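Local coordinates for trafficking protein B (Neisseria gonorrhoeae, PDB 2H1C) that acts as the PIN-domain toxin of a type II toxin-antitoxin pair, a probable magnesium-dependent ribonuclease that joins its antitoxin in a promoter-binding complex, at residues L3-V8 and V118-T123; V33-I38 and P69-R74. All coordinates share one frame; numbering follows the deposited sequence.

Contact 1: L3-V8 and V118-T123; sequences LLDTNV and VATRDT. With SO4 (sulfate ion), chain D.
Thr120 OG1 donates to Asp5 OD2 over 2.8 Å, using the carboxylate's anti lone pair, the one turned away from OD1. The two side chains run alongside each other and point the same way; with CG anti to the Asp5 backbone N (chi1 -164°), the carboxylate is carried out beside the threonine. The same hydroxyl accepts from Asp122 N in an ST turn, a 3.2 Å bond that ties its orientation to the loop. Asn7 ND2 also sits close to Thr120 OG1, at 2.9 Å. Asn7 OD1 accepts from Arg121 N at 2.8 Å, the donor tilted 35° out of the carbonyl plane.

Behind this polar group lies parallel pairing of strands 2-4 and 117-119. Leu3 O receives Ala119 N, and Asp5 N gives to Ala119 O, both at 3.0 Å, so the aspartate backbone is pinned where the strand ends. Leu4 CD2 packs on Ala119 CB at 3.9 Å, while Val8 CG2 leans over Ala119 O and Thr120 CA. Farther out, the extended Arg121 side chain offers its guanidinium edge to a sulfate, probably from the crystallisation liquor, through NH1 to O4 and NH2 to O2, with a weak further bond from NH2 to O4; Arg14 binds the same ion.

Asp5 is a predicted magnesium ligand at the C-terminal end of the first strand, with Asp104, another predicted ligand, nearby. The threonine bond, itself oriented by the turn, limits rotation of this carboxylate and occupies an outward lone pair of OD2, consistent with second-shell positioning of a PIN-domain acidic site.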
loop_
_atom_site.group_PDB
_atom_site.type_symbol
_atom_site.label_atom_id
_atom_site.label_comp_id
_atom_site.label_asym_id
_atom_site.label_seq_id
_atom_site.Cartn_x
_atom_site.Cartn_y
_atom_site.Cartn_z
ATOM N N LEU A 3 -9.603 -13.196 3.702
ATOM C CA LEU A 3 -8.639 -12.372 2.972
ATOM C C LEU A 3 -7.337 -13.161 3.107
ATOM O O LEU A 3 -6.796 -13.286 4.210
ATOM C CB LEU A 3 -8.456 -10.986 3.613
ATOM C CG LEU A 3 -7.542 -10.044 2.790
ATOM C CD1 LEU A 3 -8.209 -9.728 1.444
ATOM C CD2 LEU A 3 -7.277 -8.752 3.568
ATOM N N LEU A 4 -6.838 -13.725 2.012
ATOM C CA LEU A 4 -5.607 -14.523 2.083
ATOM C C LEU A 4 -4.360 -13.651 2.062
ATOM O O LEU A 4 -4.198 -12.853 1.148
ATOM C CB LEU A 4 -5.514 -15.476 0.895
ATOM C CG LEU A 4 -6.541 -16.578 0.668
ATOM C CD1 LEU A 4 -6.149 -17.329 -0.605
ATOM C CD2 LEU A 4 -6.587 -17.514 1.874
ATOM N N ASP A 5 -3.482 -13.830 3.049
ATOM C CA ASP A 5 -2.224 -13.073 3.163
ATOM C C ASP A 5 -1.240 -13.760 2.210
ATOM O O ASP A 5 -1.424 -14.921 1.845
ATOM C CB ASP A 5 -1.728 -13.149 4.627
ATOM C CG ASP A 5 -0.651 -12.106 4.977
ATOM O OD1 ASP A 5 -0.530 -11.072 4.287
ATOM O OD2 ASP A 5 0.071 -12.320 5.987
ATOM N N THR A 6 -0.180 -13.061 1.826
ATOM C CA THR A 6 0.794 -13.617 0.894
ATOM C C THR A 6 1.398 -14.968 1.274
ATOM O O THR A 6 1.580 -15.831 0.417
ATOM C CB THR A 6 1.949 -12.626 0.683
ATOM O OG1 THR A 6 1.407 -11.372 0.263
ATOM C CG2 THR A 6 2.916 -13.136 -0.362
ATOM N N ASN A 7 1.709 -15.157 2.553
ATOM C CA ASN A 7 2.348 -16.400 2.966
ATOM C C ASN A 7 1.456 -17.630 2.847
ATOM O O ASN A 7 1.958 -18.752 2.794
ATOM C CB ASN A 7 2.892 -16.265 4.392
ATOM C CG ASN A 7 1.800 -15.976 5.410
ATOM O OD1 ASN A 7 0.908 -16.795 5.637
ATOM N ND2 ASN A 7 1.866 -14.803 6.026
ATOM N N VAL A 8 0.145 -17.426 2.786
ATOM C CA VAL A 8 -0.782 -18.546 2.664
ATOM C C VAL A 8 -0.980 -18.919 1.196
ATOM O O VAL A 8 -0.841 -20.080 0.826
ATOM C CB VAL A 8 -2.132 -18.205 3.340
ATOM C CG1 VAL A 8 -3.164 -19.289 3.049
ATOM C CG2 VAL A 8 -1.921 -18.079 4.843
ATOM N N VAL A 118 -8.489 -12.603 8.264
ATOM C CA VAL A 118 -7.212 -12.735 7.578
ATOM C C VAL A 118 -6.622 -14.126 7.790
ATOM O O VAL A 118 -6.554 -14.605 8.927
ATOM C CB VAL A 118 -6.176 -11.705 8.104
ATOM C CG1 VAL A 118 -4.815 -11.943 7.421
ATOM C CG2 VAL A 118 -6.656 -10.279 7.819
ATOM N N ALA A 119 -6.236 -14.791 6.704
ATOM C CA ALA A 119 -5.608 -16.108 6.801
ATOM C C ALA A 119 -4.111 -15.812 6.656
ATOM O O ALA A 119 -3.679 -15.275 5.623
ATOM C CB ALA A 119 -6.082 -17.013 5.661
ATOM N N THR A 120 -3.326 -16.164 7.672
ATOM C CA THR A 120 -1.886 -15.885 7.650
ATOM C C THR A 120 -1.114 -16.747 8.637
ATOM O O THR A 120 -1.671 -17.201 9.627
ATOM C CB THR A 120 -1.609 -14.427 8.029
ATOM O OG1 THR A 120 -0.195 -14.191 8.035
ATOM C CG2 THR A 120 -2.173 -14.128 9.410
ATOM N N ARG A 121 0.168 -16.961 8.357
ATOM C CA ARG A 121 1.011 -17.755 9.247
ATOM C C ARG A 121 1.462 -16.903 10.437
ATOM O O ARG A 121 1.659 -17.412 11.543
ATOM C CB ARG A 121 2.237 -18.258 8.494
ATOM C CG ARG A 121 3.046 -19.291 9.279
ATOM C CD ARG A 121 4.199 -19.836 8.457
ATOM N NE ARG A 121 4.748 -21.053 9.053
ATOM C CZ ARG A 121 5.728 -21.771 8.511
ATOM N NH1 ARG A 121 6.268 -21.393 7.361
ATOM N NH2 ARG A 121 6.160 -22.870 9.114
ATOM N N ASP A 122 1.625 -15.604 10.187
ATOM C CA ASP A 122 2.061 -14.636 11.198
ATOM C C ASP A 122 0.878 -13.831 11.720
ATOM O O ASP A 122 0.567 -12.760 11.191
ATOM C CB ASP A 122 3.088 -13.679 10.589
ATOM C CG ASP A 122 4.369 -14.376 10.183
ATOM O OD1 ASP A 122 5.177 -13.746 9.470
ATOM O OD2 ASP A 122 4.581 -15.545 10.582
ATOM N N THR A 123 0.241 -14.336 12.772
ATOM C CA THR A 123 -0.931 -13.706 13.356
ATOM C C THR A 123 -0.646 -12.520 14.281
ATOM O O THR A 123 -1.549 -11.744 14.593
ATOM C CB THR A 123 -1.753 -14.744 14.135
ATOM O OG1 THR A 123 -0.972 -15.259 15.224
ATOM C CG2 THR A 123 -2.136 -15.898 13.216
HETATM S S SO4 D . 8.974 -24.045 6.998
HETATM O O1 SO4 D . 10.032 -23.512 6.249
HETATM O O2 SO4 D . 8.925 -23.522 8.379
HETATM O O3 SO4 D . 9.044 -25.441 7.187
HETATM O O4 SO4 D . 7.737 -23.586 6.489
#

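Contact 2: V33-I38 and P69-R74; sequences VYLSAI and PLFAGR. With MG (magnesium ion), chain H.
Arg74 lays its aliphatic chain across Tyr34 and turns its guanidinium edge to Val33 O. Arg74 NE donates to Val33 O over 2.7 Å, the oxygen lying only 8° out of the guanidinium plane, and NH2 adds a weak second bond to that oxygen. Arg74 NH2 also reaches Leu70 O, likewise at 2.7 Å. The bend at chi3 (-48°) turns the group back. Arg74 CD, 3.8 Å above the Tyr34 ring plane and toward the rim, makes a CH-pi contact over the face; the steep guanidinium, 78° to the ring, does not stack on it.

Packing is close around Phe71, where Leu35 CD1 sits over one face, 3.7 Å from the ring centroid, and Val33 CG1 meets the ring edge in plane, 3.8 Å from Phe71 CE2. By contrast, the far side of the loop is exposed at Pro69, Ala72 and Gly73, none of which packs against strand 33-36. Phe71 to Arg74 form a type II turn, with Gly73 at a positive phi. A 3.0 Å bond from Leu35 N to Arg74 O then leads the chain onward. Ser36, pointing away from the loop, binds a magnesium ion through OG at 2.6 Å and caps helix 37-48 by accepting from Ile38 N.

The turn brings the chain from helix 53-67 into strand 75-76, outermost in this chain's sheet and parallel to 33-36, completing a right-handed beta-alpha-beta crossover of the PIN domain.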
loop_
_atom_site.group_PDB
_atom_site.type_symbol
_atom_site.label_atom_id
_atom_site.label_comp_id
_atom_site.label_asym_id
_atom_site.label_seq_id
_atom_site.Cartn_x
_atom_site.Cartn_y
_atom_site.Cartn_z
ATOM N N VAL A 33 -13.492 -15.954 -0.942
ATOM C CA VAL A 33 -12.077 -15.696 -0.698
ATOM C C VAL A 33 -11.603 -14.484 -1.489
ATOM O O VAL A 33 -11.817 -14.399 -2.699
ATOM C CB VAL A 33 -11.230 -16.928 -1.062
ATOM C CG1 VAL A 33 -9.779 -16.694 -0.666
ATOM C CG2 VAL A 33 -11.776 -18.161 -0.336
ATOM N N TYR A 34 -10.954 -13.549 -0.797
ATOM C CA TYR A 34 -10.465 -12.306 -1.408
ATOM C C TYR A 34 -8.944 -12.119 -1.312
ATOM O O TYR A 34 -8.262 -12.767 -0.505
ATOM C CB TYR A 34 -11.117 -11.104 -0.714
ATOM C CG TYR A 34 -12.618 -11.038 -0.862
ATOM C CD1 TYR A 34 -13.452 -11.914 -0.154
ATOM C CD2 TYR A 34 -13.199 -10.156 -1.770
ATOM C CE1 TYR A 34 -14.828 -11.915 -0.351
ATOM C CE2 TYR A 34 -14.587 -10.146 -1.987
ATOM C CZ TYR A 34 -15.391 -11.033 -1.275
ATOM O OH TYR A 34 -16.752 -11.061 -1.510
ATOM N N LEU A 35 -8.418 -11.217 -2.144
ATOM C CA LEU A 35 -6.999 -10.873 -2.117
ATOM C C LEU A 35 -6.903 -9.348 -2.081
ATOM O O LEU A 35 -7.707 -8.660 -2.719
ATOM C CB LEU A 35 -6.275 -11.360 -3.379
ATOM C CG LEU A 35 -6.079 -12.850 -3.637
ATOM C CD1 LEU A 35 -5.365 -13.036 -4.980
ATOM C CD2 LEU A 35 -5.245 -13.464 -2.517
ATOM N N SER A 36 -5.946 -8.823 -1.328
ATOM C CA SER A 36 -5.730 -7.379 -1.309
ATOM C C SER A 36 -4.852 -7.080 -2.509
ATOM O O SER A 36 -4.005 -7.902 -2.879
ATOM C CB SER A 36 -4.974 -6.949 -0.051
ATOM O OG SER A 36 -4.335 -5.690 -0.268
ATOM N N ALA A 37 -5.034 -5.911 -3.113
ATOM C CA ALA A 37 -4.199 -5.527 -4.232
ATOM C C ALA A 37 -2.724 -5.503 -3.771
ATOM O O ALA A 37 -1.813 -5.680 -4.571
ATOM C CB ALA A 37 -4.631 -4.143 -4.746
ATOM N N ILE A 38 -2.500 -5.285 -2.477
ATOM C CA ILE A 38 -1.140 -5.269 -1.907
ATOM C C ILE A 38 -0.486 -6.660 -2.037
ATOM O O ILE A 38 0.691 -6.780 -2.379
ATOM C CB ILE A 38 -1.166 -4.867 -0.391
ATOM C CG1 ILE A 38 -1.611 -3.400 -0.244
ATOM C CG2 ILE A 38 0.211 -5.085 0.240
ATOM C CD1 ILE A 38 -0.638 -2.378 -0.822
ATOM N N PRO A 69 -7.287 -15.034 -12.221
ATOM C CA PRO A 69 -8.673 -15.057 -12.695
ATOM C C PRO A 69 -9.612 -15.682 -11.654
ATOM O O PRO A 69 -10.804 -15.413 -11.659
ATOM C CB PRO A 69 -8.584 -15.887 -13.967
ATOM C CG PRO A 69 -7.224 -15.532 -14.490
ATOM C CD PRO A 69 -6.386 -15.620 -13.228
ATOM N N LEU A 70 -9.071 -16.532 -10.781
ATOM C CA LEU A 70 -9.879 -17.156 -9.731
ATOM C C LEU A 70 -10.387 -16.075 -8.782
ATOM O O LEU A 70 -11.354 -16.287 -8.042
ATOM C CB LEU A 70 -9.051 -18.149 -8.914
ATOM C CG LEU A 70 -8.478 -19.365 -9.638
ATOM C CD1 LEU A 70 -7.508 -20.088 -8.713
ATOM C CD2 LEU A 70 -9.606 -20.269 -10.077
ATOM N N PHE A 71 -9.733 -14.914 -8.802
ATOM C CA PHE A 71 -10.115 -13.821 -7.915
ATOM C C PHE A 71 -10.701 -12.603 -8.621
ATOM O O PHE A 71 -10.768 -11.517 -8.049
ATOM C CB PHE A 71 -8.913 -13.420 -7.054
ATOM C CG PHE A 71 -8.410 -14.534 -6.182
ATOM C CD1 PHE A 71 -7.425 -15.404 -6.636
ATOM C CD2 PHE A 71 -8.969 -14.751 -4.927
ATOM C CE1 PHE A 71 -7.000 -16.488 -5.848
ATOM C CE2 PHE A 71 -8.554 -15.828 -4.138
ATOM C CZ PHE A 71 -7.574 -16.696 -4.595
ATOM N N ALA A 72 -11.151 -12.797 -9.856
ATOM C CA ALA A 72 -11.753 -11.714 -10.627
ATOM C C ALA A 72 -12.887 -11.074 -9.821
ATOM O O ALA A 72 -13.779 -11.761 -9.312
ATOM C CB ALA A 72 -12.286 -12.259 -11.960
ATOM N N GLY A 73 -12.838 -9.754 -9.685
ATOM C CA GLY A 73 -13.867 -9.064 -8.943
ATOM C C GLY A 73 -13.667 -9.117 -7.443
ATOM O O GLY A 73 -14.462 -8.534 -6.710
ATOM N N ARG A 74 -12.618 -9.800 -6.983
ATOM C CA ARG A 74 -12.362 -9.907 -5.541
ATOM C C ARG A 74 -10.922 -9.534 -5.130
ATOM O O ARG A 74 -10.374 -10.054 -4.136
ATOM C CB ARG A 74 -12.714 -11.320 -5.036
ATOM C CG ARG A 74 -14.148 -11.767 -5.417
ATOM C CD ARG A 74 -14.632 -12.998 -4.622
ATOM N NE ARG A 74 -13.623 -14.044 -4.614
ATOM C CZ ARG A 74 -13.315 -14.795 -5.659
ATOM N NH1 ARG A 74 -13.957 -14.640 -6.806
ATOM N NH2 ARG A 74 -12.311 -15.653 -5.573
HETATM MG MG MG H . -5.949 -3.663 -0.150
#

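In the fold
Contacts 1 and 2 are joined through the sheet, in which strands 2-4 and 33-36 are neighbours; their centres lie about 14 Å apart. Leu4 N is 3.0 Å from Tyr34 O, a probable hydrogen bond, and Leu4 CG packs against Val33 CG1 at 3.5 Å. Leu3 CD1 lies 3.7 Å from Ser36 N. Contact 2 falls within the chain excursion between the two segments of contact 1. Contact 1 contributes Asp5 to the predicted magnesium site; the Leu35 side chain is about 8 Å from that of Asp5. Leu4 and Ser36, one from each contact, also belong together to one observed magnesium site.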